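Long-range contacts in KLLA0E02245p (Kluyveromyces lactis, PDB 4GPS), which removes NAD caps and N7-methylguanosine caps from the 5' end of RNA and degrades RNA as a 5'-3' exoribonuclease, using a divalent metal cation: residues H307-L312 with G363-F368; D187-P192 with N371-W376; D77-L82 with R313-T318; V298-G303 with I328-S333. All blocks are in the same frame, centred on the assembly; numbering follows the deposited sequence.

Contact 1: residues H307-L312 with G363-F368; sequences HRRKLL and GKFYKF
Within the PD-(D/E)XK nuclease fold, helix 305-319 packs against the loop that leads into helix 370-393: Arg308, Arg309 and Leu312 of the helix pack against Phe368, and Arg309 reaches on to Phe365. The evidence for a CH-pi contact is that Arg308 CB lies 3.9 Å from the centroid of the Phe368 ring and 19° off its normal. Phe365 CB covers the opposite face of that ring, and Leu312 CD2 comes in at its edge, 4.2 Å from Phe368 CB. Bends at chi2 (-72°) and chi3 of Arg308 fold its chain back, setting one guanidinium face over Phe368 CD1. Water 1, in the guanidinium plane, accepts from Arg308 NH2 at 2.8 Å and donates to Phe368 O at 2.6 Å, bridging the segments. Arg309 instead runs extended from CG to NE and places NH2 over the face of Phe365, 3.4 Å from Phe365 CZ. Arg309 CZ is 4.7 Å from the centroid of the Phe365 ring, and the two planes stand 74° apart, so this cation-pi pair meets guanidinium edge to ring face. Arg309 NE is fixed separately by Phe193 O. A serine in place of Phe365 removes the ring, and Arg309 NH2 would probably lose its cation-pi face and be freer to turn. Cation-pi and CH-pi packing thus dock the loop before helix 370-393 on helix 305-319 of the PD-(D/E)XK nuclease domain.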
loop_
_atom_site.group_PDB
_atom_site.type_symbol
_atom_site.label_atom_id
_atom_site.label_comp_id
_atom_site.label_asym_id
_atom_site.label_seq_id
_atom_site.Cartn_x
_atom_site.Cartn_y
_atom_site.Cartn_z
ATOM N N HIS A 307 12.586 -7.136 8.223
ATOM C CA HIS A 307 12.688 -5.700 8.079
ATOM C C HIS A 307 12.841 -5.270 6.620
ATOM O O HIS A 307 12.319 -4.229 6.213
ATOM C CB HIS A 307 13.852 -5.194 8.933
ATOM C CG HIS A 307 13.468 -4.894 10.347
ATOM N ND1 HIS A 307 14.390 -4.632 11.335
ATOM C CD2 HIS A 307 12.250 -4.742 10.920
ATOM C CE1 HIS A 307 13.756 -4.320 12.456
ATOM N NE2 HIS A 307 12.455 -4.378 12.228
ATOM N N ARG A 308 13.531 -6.076 5.823
ATOM C CA ARG A 308 13.705 -5.749 4.416
ATOM C C ARG A 308 12.344 -5.824 3.742
ATOM O O ARG A 308 12.036 -5.009 2.883
ATOM C CB ARG A 308 14.704 -6.703 3.756
ATOM C CG ARG A 308 16.131 -6.569 4.333
ATOM C CD ARG A 308 16.832 -5.275 3.922
ATOM N NE ARG A 308 17.024 -5.201 2.471
ATOM C CZ ARG A 308 17.903 -5.919 1.769
ATOM N NH1 ARG A 308 18.711 -6.786 2.362
ATOM N NH2 ARG A 308 17.948 -5.788 0.450
ATOM N N ARG A 309 11.526 -6.796 4.149
ATOM C CA ARG A 309 10.172 -6.947 3.609
ATOM C C ARG A 309 9.329 -5.734 3.973
ATOM O O ARG A 309 8.588 -5.210 3.140
ATOM C CB ARG A 309 9.482 -8.175 4.198
ATOM C CG ARG A 309 9.422 -9.354 3.306
ATOM C CD ARG A 309 9.252 -10.602 4.127
ATOM N NE ARG A 309 9.739 -11.734 3.366
ATOM C CZ ARG A 309 10.136 -12.882 3.888
ATOM N NH1 ARG A 309 10.113 -13.075 5.208
ATOM N NH2 ARG A 309 10.548 -13.839 3.076
ATOM N N LYS A 310 9.438 -5.306 5.226
ATOM C CA LYS A 310 8.676 -4.157 5.695
ATOM C C LYS A 310 9.086 -2.871 4.951
ATOM O O LYS A 310 8.225 -2.107 4.510
ATOM C CB LYS A 310 8.839 -3.996 7.219
ATOM C CG LYS A 310 8.204 -2.754 7.751
ATOM C CD LYS A 310 8.459 -2.556 9.241
ATOM C CE LYS A 310 7.700 -3.544 10.107
ATOM N NZ LYS A 310 7.993 -3.258 11.546
ATOM N N LEU A 311 10.390 -2.643 4.809
ATOM C CA LEU A 311 10.896 -1.468 4.097
ATOM C C LEU A 311 10.422 -1.495 2.637
ATOM O O LEU A 311 9.936 -0.485 2.125
ATOM C CB LEU A 311 12.425 -1.415 4.162
ATOM C CG LEU A 311 12.968 -1.154 5.578
ATOM C CD1 LEU A 311 14.415 -1.550 5.625
ATOM C CD2 LEU A 311 12.796 0.320 5.972
ATOM N N LEU A 312 10.512 -2.651 1.977
ATOM C CA LEU A 312 10.065 -2.731 0.589
ATOM C C LEU A 312 8.563 -2.459 0.495
ATOM O O LEU A 312 8.103 -1.724 -0.376
ATOM C CB LEU A 312 10.390 -4.110 -0.009
ATOM C CG LEU A 312 9.894 -4.400 -1.434
ATOM C CD1 LEU A 312 10.595 -3.422 -2.404
ATOM C CD2 LEU A 312 10.138 -5.881 -1.817
ATOM N N GLY A 363 21.317 -13.102 -0.848
ATOM C CA GLY A 363 19.909 -13.163 -0.502
ATOM C C GLY A 363 19.064 -13.899 -1.509
ATOM O O GLY A 363 19.383 -13.917 -2.691
ATOM N N LYS A 364 17.965 -14.475 -1.036
ATOM C CA LYS A 364 17.059 -15.257 -1.872
ATOM C C LYS A 364 15.981 -14.472 -2.662
ATOM O O LYS A 364 16.039 -14.431 -3.901
ATOM C CB LYS A 364 16.400 -16.340 -1.003
ATOM C CG LYS A 364 15.981 -17.590 -1.753
ATOM C CD LYS A 364 17.156 -18.257 -2.480
ATOM C CE LYS A 364 16.669 -19.423 -3.356
ATOM N NZ LYS A 364 17.732 -20.045 -4.204
ATOM N N PHE A 365 15.024 -13.857 -1.964
ATOM C CA PHE A 365 13.905 -13.089 -2.562
ATOM C C PHE A 365 14.251 -11.888 -3.452
ATOM O O PHE A 365 13.855 -10.752 -3.173
ATOM C CB PHE A 365 12.957 -12.617 -1.441
ATOM C CG PHE A 365 12.594 -13.695 -0.519
ATOM C CD1 PHE A 365 13.464 -14.049 0.521
ATOM C CD2 PHE A 365 11.477 -14.496 -0.780
ATOM C CE1 PHE A 365 13.237 -15.199 1.293
ATOM C CE2 PHE A 365 11.229 -15.651 -0.028
ATOM C CZ PHE A 365 12.114 -16.014 1.020
ATOM N N TYR A 366 14.977 -12.153 -4.525
ATOM C CA TYR A 366 15.389 -11.122 -5.451
ATOM C C TYR A 366 16.044 -9.982 -4.709
ATOM O O TYR A 366 16.007 -8.848 -5.166
ATOM C CB TYR A 366 14.181 -10.622 -6.247
ATOM C CG TYR A 366 13.521 -11.745 -6.974
ATOM C CD1 TYR A 366 12.482 -12.458 -6.392
ATOM C CD2 TYR A 366 13.986 -12.157 -8.217
ATOM C CE1 TYR A 366 11.911 -13.565 -7.029
ATOM C CE2 TYR A 366 13.430 -13.273 -8.874
ATOM C CZ TYR A 366 12.392 -13.973 -8.278
ATOM O OH TYR A 366 11.838 -15.079 -8.916
ATOM N N LYS A 367 16.657 -10.298 -3.571
ATOM C CA LYS A 367 17.302 -9.297 -2.713
ATOM C C LYS A 367 16.406 -8.067 -2.439
ATOM O O LYS A 367 16.905 -6.949 -2.257
ATOM C CB LYS A 367 18.630 -8.853 -3.314
ATOM C CG LYS A 367 19.640 -9.968 -3.440
ATOM C CD LYS A 367 20.989 -9.429 -3.855
ATOM C CE LYS A 367 22.099 -10.454 -3.650
ATOM N NZ LYS A 367 23.435 -9.784 -3.682
ATOM N N PHE A 368 15.087 -8.290 -2.399
ATOM C CA PHE A 368 14.111 -7.226 -2.121
ATOM C C PHE A 368 14.432 -5.929 -2.892
ATOM O O PHE A 368 14.391 -4.812 -2.356
ATOM C CB PHE A 368 14.058 -6.925 -0.614
ATOM C CG PHE A 368 13.937 -8.148 0.255
ATOM C CD1 PHE A 368 15.077 -8.768 0.777
ATOM C CD2 PHE A 368 12.685 -8.692 0.543
ATOM C CE1 PHE A 368 14.974 -9.913 1.573
ATOM C CE2 PHE A 368 12.569 -9.831 1.333
ATOM C CZ PHE A 368 13.723 -10.445 1.850
HETATM O O HOH W 1 15.933 -4.061 -0.459
#

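Contact 2: residues D187-P192 with N371-W376; sequences DIIMCP and NVANDW
Trp376 carries the tight half of this contact, its indole pressed against Pro192 and bonded to the backbone of Ile188. Trp376 NE1 donates to Ile188 O at 2.8 Å with an N-H...O angle of 167°; the acceptor lies in the indole plane, while the donor is tilted 20° from the carbonyl plane. Pro192 CD sits over one face, 3.4 Å from the centroid of the five-membered ring of Trp376, a close CH-pi contact. Cys191 CB adds an oblique touch, 4.0 Å from Trp376 CZ2. With CG anti to the backbone N (chi1 166°), Trp376 is swung off its helix toward residues 188-192. The looser half is the van der Waals touch of Ile189 CG2 on Ala373, 4.0 Å from Ala373 CB, although the backbones come nearest there. Farther round, the Asn374 CB bond points away from residues 187-192, on a partly exposed side. Strand 198-204 supports Ile188 and Cys191 through Leu198, Ile316 of helix 305-319 touches Ile189, and Phe67 meets Trp376 edge-to-face.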
loop_
_atom_site.group_PDB
_atom_site.type_symbol
_atom_site.label_atom_id
_atom_site.label_comp_id
_atom_site.label_asym_id
_atom_site.label_seq_id
_atom_site.Cartn_x
_atom_site.Cartn_y
_atom_site.Cartn_z
ATOM N N ASP A 187 -0.125 -6.517 -1.970
ATOM C CA ASP A 187 0.050 -7.969 -1.827
ATOM C C ASP A 187 0.524 -8.618 -3.125
ATOM O O ASP A 187 1.395 -9.482 -3.107
ATOM C CB ASP A 187 -1.244 -8.710 -1.411
ATOM C CG ASP A 187 -1.698 -8.407 0.022
ATOM O OD1 ASP A 187 -0.843 -8.234 0.929
ATOM O OD2 ASP A 187 -2.941 -8.357 0.230
ATOM N N ILE A 188 -0.078 -8.222 -4.240
ATOM C CA ILE A 188 0.276 -8.786 -5.514
ATOM C C ILE A 188 1.708 -8.438 -5.904
ATOM O O ILE A 188 2.408 -9.285 -6.423
ATOM C CB ILE A 188 -0.674 -8.289 -6.606
ATOM C CG1 ILE A 188 -2.047 -8.921 -6.405
ATOM C CG2 ILE A 188 -0.066 -8.578 -8.001
ATOM C CD1 ILE A 188 -3.191 -8.108 -7.018
ATOM N N ILE A 189 2.150 -7.209 -5.646
ATOM C CA ILE A 189 3.503 -6.832 -6.008
ATOM C C ILE A 189 4.505 -7.566 -5.104
ATOM O O ILE A 189 5.628 -7.867 -5.527
ATOM C CB ILE A 189 3.705 -5.296 -5.881
ATOM C CG1 ILE A 189 2.798 -4.583 -6.872
ATOM C CG2 ILE A 189 5.153 -4.900 -6.170
ATOM C CD1 ILE A 189 2.529 -3.106 -6.477
ATOM N N MET A 190 4.089 -7.867 -3.874
ATOM C CA MET A 190 4.958 -8.521 -2.903
ATOM C C MET A 190 5.202 -10.025 -3.082
ATOM O O MET A 190 6.082 -10.581 -2.419
ATOM C CB MET A 190 4.423 -8.270 -1.479
ATOM C CG MET A 190 4.759 -6.879 -0.935
ATOM S SD MET A 190 6.559 -6.511 -0.756
ATOM C CE MET A 190 6.864 -7.366 0.866
ATOM N N CYS A 191 4.443 -10.688 -3.955
ATOM C CA CYS A 191 4.599 -12.139 -4.138
ATOM C C CYS A 191 6.033 -12.653 -4.216
ATOM O O CYS A 191 6.416 -13.531 -3.460
ATOM C CB CYS A 191 3.795 -12.629 -5.358
ATOM S SG CYS A 191 2.018 -12.553 -5.069
ATOM N N PRO A 192 6.864 -12.083 -5.091
ATOM C CA PRO A 192 8.233 -12.622 -5.132
ATOM C C PRO A 192 9.113 -12.338 -3.935
ATOM O O PRO A 192 10.240 -12.840 -3.843
ATOM C CB PRO A 192 8.817 -12.040 -6.423
ATOM C CG PRO A 192 7.986 -10.864 -6.719
ATOM C CD PRO A 192 6.601 -11.174 -6.220
ATOM N N ASN A 371 13.367 -2.387 -7.822
ATOM C CA ASN A 371 13.318 -2.383 -9.280
ATOM C C ASN A 371 12.781 -3.689 -9.817
ATOM O O ASN A 371 12.040 -3.708 -10.803
ATOM C CB ASN A 371 14.683 -2.066 -9.860
ATOM C CG ASN A 371 15.126 -0.663 -9.524
ATOM O OD1 ASN A 371 16.000 -0.461 -8.659
ATOM N ND2 ASN A 371 14.520 0.323 -10.188
ATOM N N VAL A 372 13.128 -4.786 -9.158
ATOM C CA VAL A 372 12.597 -6.079 -9.554
ATOM C C VAL A 372 11.096 -6.081 -9.189
ATOM O O VAL A 372 10.280 -6.564 -9.955
ATOM C CB VAL A 372 13.363 -7.201 -8.829
ATOM C CG1 VAL A 372 12.684 -8.544 -9.034
ATOM C CG2 VAL A 372 14.793 -7.224 -9.364
ATOM N N ALA A 373 10.725 -5.526 -8.030
ATOM C CA ALA A 373 9.297 -5.468 -7.658
ATOM C C ALA A 373 8.544 -4.721 -8.786
ATOM O O ALA A 373 7.473 -5.143 -9.228
ATOM C CB ALA A 373 9.106 -4.738 -6.315
ATOM N N ASN A 374 9.126 -3.620 -9.260
ATOM C CA ASN A 374 8.538 -2.857 -10.348
ATOM C C ASN A 374 8.403 -3.723 -11.620
ATOM O O ASN A 374 7.381 -3.688 -12.287
ATOM C CB ASN A 374 9.396 -1.629 -10.617
ATOM C CG ASN A 374 8.802 -0.743 -11.654
ATOM O OD1 ASN A 374 7.618 -0.475 -11.624
ATOM N ND2 ASN A 374 9.615 -0.282 -12.590
ATOM N N ASP A 375 9.417 -4.520 -11.952
ATOM C CA ASP A 375 9.330 -5.369 -13.148
ATOM C C ASP A 375 8.234 -6.415 -12.979
ATOM O O ASP A 375 7.436 -6.657 -13.909
ATOM C CB ASP A 375 10.657 -6.085 -13.440
ATOM C CG ASP A 375 11.762 -5.138 -13.897
ATOM O OD1 ASP A 375 11.480 -4.071 -14.511
ATOM O OD2 ASP A 375 12.933 -5.484 -13.646
ATOM N N TRP A 376 8.194 -7.032 -11.790
ATOM C CA TRP A 376 7.191 -8.039 -11.459
ATOM C C TRP A 376 5.785 -7.430 -11.601
ATOM O O TRP A 376 4.871 -8.059 -12.151
ATOM C CB TRP A 376 7.382 -8.505 -10.023
ATOM C CG TRP A 376 6.208 -9.273 -9.508
ATOM C CD1 TRP A 376 5.326 -8.865 -8.555
ATOM C CD2 TRP A 376 5.776 -10.589 -9.921
ATOM N NE1 TRP A 376 4.379 -9.832 -8.344
ATOM C CE2 TRP A 376 4.625 -10.899 -9.167
ATOM C CE3 TRP A 376 6.251 -11.526 -10.857
ATOM C CZ2 TRP A 376 3.935 -12.117 -9.312
ATOM C CZ3 TRP A 376 5.564 -12.729 -11.000
ATOM C CH2 TRP A 376 4.417 -13.012 -10.231
#

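Contact 3: residues D77-L82 with R313-T318; sequences DKTPKL and RMWIQT
Trp315 and Thr79 form the side-chain hydrogen bond between helix 305-319 and the loop 77-82. Trp315 NE1 donates to Thr79 OG1 at 3.1 Å with an angle of 157°, and the oxygen lies only 3° out of the indole plane. Thr79 OG1 in turn donates to Pro80 O at 3.2 Å, in the carbonyl plane and on a lone pair, so the hydroxyl is gripped as acceptor and donor at once. The threonine torsion (chi1 176°) makes this possible by turning OG1 opposite the backbone N, with CG2 taking the place between N and the carbonyl carbon. Leu82 N adds a hydrogen bond to Asn319 OD1 of the same helix.

The apolar contacts follow the far end of the same indole. Pro80 CG approaches Trp315 CZ2 obliquely at 4.0 Å, and Leu82, whose side chain points back against the indole, brings CD2 within 3.8 Å of Trp315 CH2. The other leucine branch, CD1, rests 3.9 Å from Ile316 CG2, so Leu82 spans two successive helix residues. A phenylalanine at Trp315 would lose the indole N-H, probably leaving Thr79 OG1 without its donor and Pro80 and Leu82 with less surface to pack on.

Gln317, a substrate-binding residue by similarity, has its CB pointing away from the loop. Around the contact, Ile346 of helix 346-353 and Pro370 of helix 370-393 touch Trp315, Phe377 of helix 370-393 touches Leu82, and Ile189 of helix 182-190 meets Ile316.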
loop_
_atom_site.group_PDB
_atom_site.type_symbol
_atom_site.label_atom_id
_atom_site.label_comp_id
_atom_site.label_asym_id
_atom_site.label_seq_id
_atom_site.Cartn_x
_atom_site.Cartn_y
_atom_site.Cartn_z
ATOM N N ASP A 77 20.038 5.498 -8.882
ATOM C CA ASP A 77 19.870 6.522 -7.854
ATOM C C ASP A 77 18.477 7.054 -7.608
ATOM O O ASP A 77 18.075 7.204 -6.455
ATOM C CB ASP A 77 20.802 7.717 -8.124
ATOM C CG ASP A 77 22.261 7.308 -8.180
ATOM O OD1 ASP A 77 22.635 6.313 -7.498
ATOM O OD2 ASP A 77 23.035 7.985 -8.891
ATOM N N LYS A 78 17.759 7.383 -8.681
ATOM C CA LYS A 78 16.413 7.915 -8.549
ATOM C C LYS A 78 15.415 6.753 -8.463
ATOM O O LYS A 78 15.508 5.762 -9.199
ATOM C CB LYS A 78 16.057 8.816 -9.745
ATOM C CG LYS A 78 14.780 9.665 -9.541
ATOM C CD LYS A 78 14.522 10.643 -10.689
ATOM C CE LYS A 78 14.162 9.880 -11.975
ATOM N NZ LYS A 78 13.932 10.760 -13.185
ATOM N N THR A 79 14.453 6.887 -7.562
ATOM C CA THR A 79 13.441 5.867 -7.399
ATOM C C THR A 79 12.531 5.799 -8.646
ATOM O O THR A 79 12.192 6.818 -9.222
ATOM C CB THR A 79 12.590 6.170 -6.151
ATOM O OG1 THR A 79 11.534 5.208 -6.044
ATOM C CG2 THR A 79 12.004 7.587 -6.231
ATOM N N PRO A 80 12.168 4.587 -9.090
ATOM C CA PRO A 80 11.293 4.482 -10.254
ATOM C C PRO A 80 9.867 4.771 -9.781
ATOM O O PRO A 80 9.606 4.831 -8.577
ATOM C CB PRO A 80 11.488 3.024 -10.692
ATOM C CG PRO A 80 11.729 2.336 -9.403
ATOM C CD PRO A 80 12.719 3.271 -8.740
ATOM N N LYS A 81 8.947 5.002 -10.705
ATOM C CA LYS A 81 7.559 5.227 -10.294
ATOM C C LYS A 81 6.761 3.985 -10.710
ATOM O O LYS A 81 6.985 3.447 -11.787
ATOM C CB LYS A 81 6.990 6.494 -10.945
ATOM C CG LYS A 81 7.205 7.755 -10.109
ATOM C CD LYS A 81 6.495 8.956 -10.759
ATOM C CE LYS A 81 7.036 10.320 -10.265
ATOM N NZ LYS A 81 6.671 10.635 -8.838
ATOM N N LEU A 82 5.864 3.507 -9.853
ATOM C CA LEU A 82 5.090 2.330 -10.210
ATOM C C LEU A 82 3.986 2.703 -11.189
ATOM O O LEU A 82 3.711 1.971 -12.145
ATOM C CB LEU A 82 4.509 1.674 -8.963
ATOM C CG LEU A 82 5.575 1.112 -8.016
ATOM C CD1 LEU A 82 4.905 0.557 -6.756
ATOM C CD2 LEU A 82 6.402 0.021 -8.730
ATOM N N ARG A 313 7.798 -3.029 1.416
ATOM C CA ARG A 313 6.356 -2.865 1.411
ATOM C C ARG A 313 6.005 -1.392 1.594
ATOM O O ARG A 313 5.129 -0.850 0.927
ATOM C CB ARG A 313 5.757 -3.731 2.527
ATOM C CG ARG A 313 4.412 -4.341 2.180
ATOM C CD ARG A 313 3.928 -5.363 3.209
ATOM N NE ARG A 313 2.800 -6.113 2.652
ATOM C CZ ARG A 313 1.599 -5.588 2.513
ATOM N NH1 ARG A 313 1.399 -4.354 2.913
ATOM N NH2 ARG A 313 0.630 -6.247 1.914
ATOM N N MET A 314 6.745 -0.752 2.484
ATOM C CA MET A 314 6.592 0.659 2.831
ATOM C C MET A 314 6.810 1.489 1.544
ATOM O O MET A 314 6.029 2.386 1.199
ATOM C CB MET A 314 7.677 0.989 3.856
ATOM C CG MET A 314 7.376 2.001 4.864
ATOM S SD MET A 314 8.655 2.009 6.170
ATOM C CE MET A 314 8.035 0.672 7.265
ATOM N N TRP A 315 7.908 1.195 0.860
ATOM C CA TRP A 315 8.220 1.866 -0.371
ATOM C C TRP A 315 7.076 1.653 -1.376
ATOM O O TRP A 315 6.615 2.619 -1.977
ATOM C CB TRP A 315 9.525 1.307 -0.945
ATOM C CG TRP A 315 9.853 1.843 -2.317
ATOM C CD1 TRP A 315 10.399 3.072 -2.620
ATOM C CD2 TRP A 315 9.582 1.208 -3.565
ATOM N NE1 TRP A 315 10.471 3.235 -3.972
ATOM C CE2 TRP A 315 9.978 2.110 -4.584
ATOM C CE3 TRP A 315 9.033 -0.035 -3.930
ATOM C CZ2 TRP A 315 9.849 1.804 -5.950
ATOM C CZ3 TRP A 315 8.900 -0.336 -5.294
ATOM C CH2 TRP A 315 9.308 0.583 -6.282
ATOM N N ILE A 316 6.620 0.408 -1.577
ATOM C CA ILE A 316 5.539 0.170 -2.545
ATOM C C ILE A 316 4.305 0.934 -2.119
ATOM O O ILE A 316 3.611 1.513 -2.947
ATOM C CB ILE A 316 5.136 -1.285 -2.619
ATOM C CG1 ILE A 316 6.329 -2.124 -3.077
ATOM C CG2 ILE A 316 3.936 -1.443 -3.567
ATOM C CD1 ILE A 316 6.140 -3.590 -2.820
ATOM N N GLN A 317 4.053 0.944 -0.814
ATOM C CA GLN A 317 2.889 1.626 -0.263
ATOM C C GLN A 317 2.826 3.120 -0.592
ATOM O O GLN A 317 1.803 3.609 -1.067
ATOM C CB GLN A 317 2.828 1.398 1.242
ATOM C CG GLN A 317 1.826 2.225 1.958
ATOM C CD GLN A 317 2.002 2.166 3.475
ATOM O OE1 GLN A 317 1.403 2.953 4.205
ATOM N NE2 GLN A 317 2.814 1.235 3.949
ATOM N N THR A 318 3.901 3.856 -0.372
ATOM C CA THR A 318 3.838 5.272 -0.674
ATOM C C THR A 318 4.061 5.535 -2.146
ATOM O O THR A 318 3.474 6.469 -2.713
ATOM C CB THR A 318 4.822 6.096 0.166
ATOM O OG1 THR A 318 6.118 5.523 0.099
ATOM C CG2 THR A 318 4.353 6.140 1.628
#

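Contact 4: residues V298-G303 with I328-S333; sequences VHFKLG and IGFRNS
The Phe330 ring is covered on one face by the His299 imidazole and on the other by Ile328 CG2, from its own strand. His299 and Phe330 form an offset stack, with planes only 5° apart and centroids of the two rings 4.7 Å from each other. An edge of Phe330 is directed at the face of Phe300 in an offset edge-to-face pair, planes 85° apart, with Phe300 CE1 3.6 Å from Phe330 CE2. Val298 O also lies at the Phe330 edge, while Ile328 CD1 reaches the edge of Phe300, 4.1 Å from Phe300 CE1. Beyond the rings, Val298 CG2 covers one face of the Arg331 guanidinium. Water 2 joins the backbones, accepting from His299 N at 3.0 Å and donating to Arg331 O at 2.8 Å. Strand 325-331 runs parallel to strand 290-297, which carries the metal ligands Glu293 and Ile294. The geometry is that of an aromatic cluster continuing the interstrand contact just past the active-site strand of the PD-(D/E)XK nuclease fold.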
loop_
_atom_site.group_PDB
_atom_site.type_symbol
_atom_site.label_atom_id
_atom_site.label_comp_id
_atom_site.label_asym_id
_atom_site.label_seq_id
_atom_site.Cartn_x
_atom_site.Cartn_y
_atom_site.Cartn_z
ATOM N N VAL A 298 10.810 -0.929 15.253
ATOM C CA VAL A 298 11.924 -1.060 16.165
ATOM C C VAL A 298 13.078 -0.649 15.193
ATOM O O VAL A 298 12.892 -0.731 13.969
ATOM C CB VAL A 298 11.971 -2.533 16.641
ATOM C CG1 VAL A 298 13.067 -3.280 15.989
ATOM C CG2 VAL A 298 11.991 -2.579 18.145
ATOM N N HIS A 299 14.219 -0.157 15.680
ATOM C CA HIS A 299 15.305 0.222 14.758
ATOM C C HIS A 299 15.597 -0.881 13.724
ATOM O O HIS A 299 15.590 -2.070 14.037
ATOM C CB HIS A 299 16.578 0.634 15.526
ATOM C CG HIS A 299 16.531 2.054 16.033
ATOM N ND1 HIS A 299 16.577 3.152 15.190
ATOM C CD2 HIS A 299 16.377 2.553 17.285
ATOM C CE1 HIS A 299 16.451 4.259 15.902
ATOM N NE2 HIS A 299 16.328 3.925 17.174
ATOM N N PHE A 300 15.830 -0.461 12.482
ATOM C CA PHE A 300 16.030 -1.385 11.370
ATOM C C PHE A 300 17.302 -2.171 11.331
ATOM O O PHE A 300 18.378 -1.635 11.567
ATOM C CB PHE A 300 15.903 -0.643 10.041
ATOM C CG PHE A 300 14.516 -0.173 9.751
ATOM C CD1 PHE A 300 14.261 1.184 9.494
ATOM C CD2 PHE A 300 13.452 -1.069 9.771
ATOM C CE1 PHE A 300 12.963 1.639 9.267
ATOM C CE2 PHE A 300 12.140 -0.620 9.542
ATOM C CZ PHE A 300 11.903 0.737 9.293
ATOM N N LYS A 301 17.166 -3.452 11.017
ATOM C CA LYS A 301 18.317 -4.339 10.878
ATOM C C LYS A 301 18.313 -4.779 9.416
ATOM O O LYS A 301 17.638 -5.753 9.067
ATOM C CB LYS A 301 18.179 -5.551 11.828
ATOM C CG LYS A 301 18.462 -5.196 13.299
ATOM C CD LYS A 301 17.668 -6.014 14.310
ATOM C CE LYS A 301 18.385 -7.263 14.768
ATOM N NZ LYS A 301 17.453 -8.113 15.564
ATOM N N LEU A 302 19.003 -4.048 8.532
ATOM C CA LEU A 302 19.015 -4.477 7.136
ATOM C C LEU A 302 19.659 -5.848 7.313
ATOM O O LEU A 302 20.335 -6.098 8.323
ATOM C CB LEU A 302 19.857 -3.529 6.286
ATOM C CG LEU A 302 19.388 -2.067 6.307
ATOM C CD1 LEU A 302 20.423 -1.206 5.605
ATOM C CD2 LEU A 302 18.032 -1.928 5.629
ATOM N N GLY A 303 19.489 -6.770 6.394
ATOM C CA GLY A 303 20.074 -8.063 6.728
ATOM C C GLY A 303 18.981 -8.939 7.320
ATOM O O GLY A 303 18.922 -10.126 7.022
ATOM N N ILE A 328 8.177 7.721 10.684
ATOM C CA ILE A 328 8.386 6.523 11.448
ATOM C C ILE A 328 8.702 6.805 12.908
ATOM O O ILE A 328 9.493 7.703 13.241
ATOM C CB ILE A 328 9.506 5.707 10.814
ATOM C CG1 ILE A 328 9.021 5.225 9.454
ATOM C CG2 ILE A 328 9.947 4.555 11.745
ATOM C CD1 ILE A 328 10.021 4.374 8.709
ATOM N N GLY A 329 8.029 6.060 13.773
ATOM C CA GLY A 329 8.262 6.188 15.197
ATOM C C GLY A 329 8.996 4.934 15.650
ATOM O O GLY A 329 8.427 3.836 15.631
ATOM N N PHE A 330 10.260 5.082 16.025
ATOM C CA PHE A 330 11.041 3.937 16.469
ATOM C C PHE A 330 10.911 3.839 17.965
ATOM O O PHE A 330 11.046 4.833 18.681
ATOM C CB PHE A 330 12.516 4.099 16.090
ATOM C CG PHE A 330 12.758 4.187 14.612
ATOM C CD1 PHE A 330 12.810 5.411 13.974
ATOM C CD2 PHE A 330 12.978 3.040 13.858
ATOM C CE1 PHE A 330 13.086 5.492 12.596
ATOM C CE2 PHE A 330 13.249 3.117 12.485
ATOM C CZ PHE A 330 13.302 4.347 11.862
ATOM N N ARG A 331 10.620 2.646 18.443
ATOM C CA ARG A 331 10.485 2.475 19.876
ATOM C C ARG A 331 11.616 1.615 20.390
ATOM O O ARG A 331 12.154 0.802 19.652
ATOM C CB ARG A 331 9.140 1.822 20.240
ATOM C CG ARG A 331 9.016 0.397 19.778
ATOM C CD ARG A 331 7.709 -0.258 20.246
ATOM N NE ARG A 331 7.728 -1.680 19.890
ATOM C CZ ARG A 331 7.603 -2.138 18.646
ATOM N NH1 ARG A 331 7.427 -1.290 17.631
ATOM N NH2 ARG A 331 7.710 -3.441 18.405
ATOM N N ASN A 332 11.969 1.823 21.660
ATOM C CA ASN A 332 13.000 1.043 22.345
ATOM C C ASN A 332 12.426 -0.382 22.411
ATOM O O ASN A 332 11.249 -0.557 22.750
ATOM C CB ASN A 332 13.181 1.590 23.761
ATOM C CG ASN A 332 14.320 0.938 24.493
ATOM O OD1 ASN A 332 15.483 1.238 24.232
ATOM N ND2 ASN A 332 13.998 0.029 25.408
ATOM N N SER A 333 13.227 -1.395 22.097
ATOM C CA SER A 333 12.720 -2.775 22.117
ATOM C C SER A 333 12.267 -3.193 23.506
ATOM O O SER A 333 11.193 -3.776 23.664
ATOM C CB SER A 333 13.789 -3.763 21.628
ATOM O OG SER A 333 14.196 -3.463 20.296
HETATM O O HOH W 2 14.638 0.103 18.620
#

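How the contacts relate
Helix 305-319 serves contacts 1 and 3 with consecutive turns, its earlier residues meeting the loop 363-368 and its later ones the loop 77-82. Contacts 2 and 3 are buried, their centres 12 and 11 Å from the chain centre, and each combines an indole N-H bond (to a backbone carbonyl in contact 2, to a threonine hydroxyl in contact 3) with apolar contacts. Contacts 1 and 4 lie farther out, at 16 and 20 Å, and use cation-pi or ring stacking with a bridging water. Direct ties join neighbours: Asp187 and Arg313 form a salt bridge between contacts 2 and 3, while Leu311 packs on Phe300 between contacts 1 and 4. Contacts 2 and 4 do not touch.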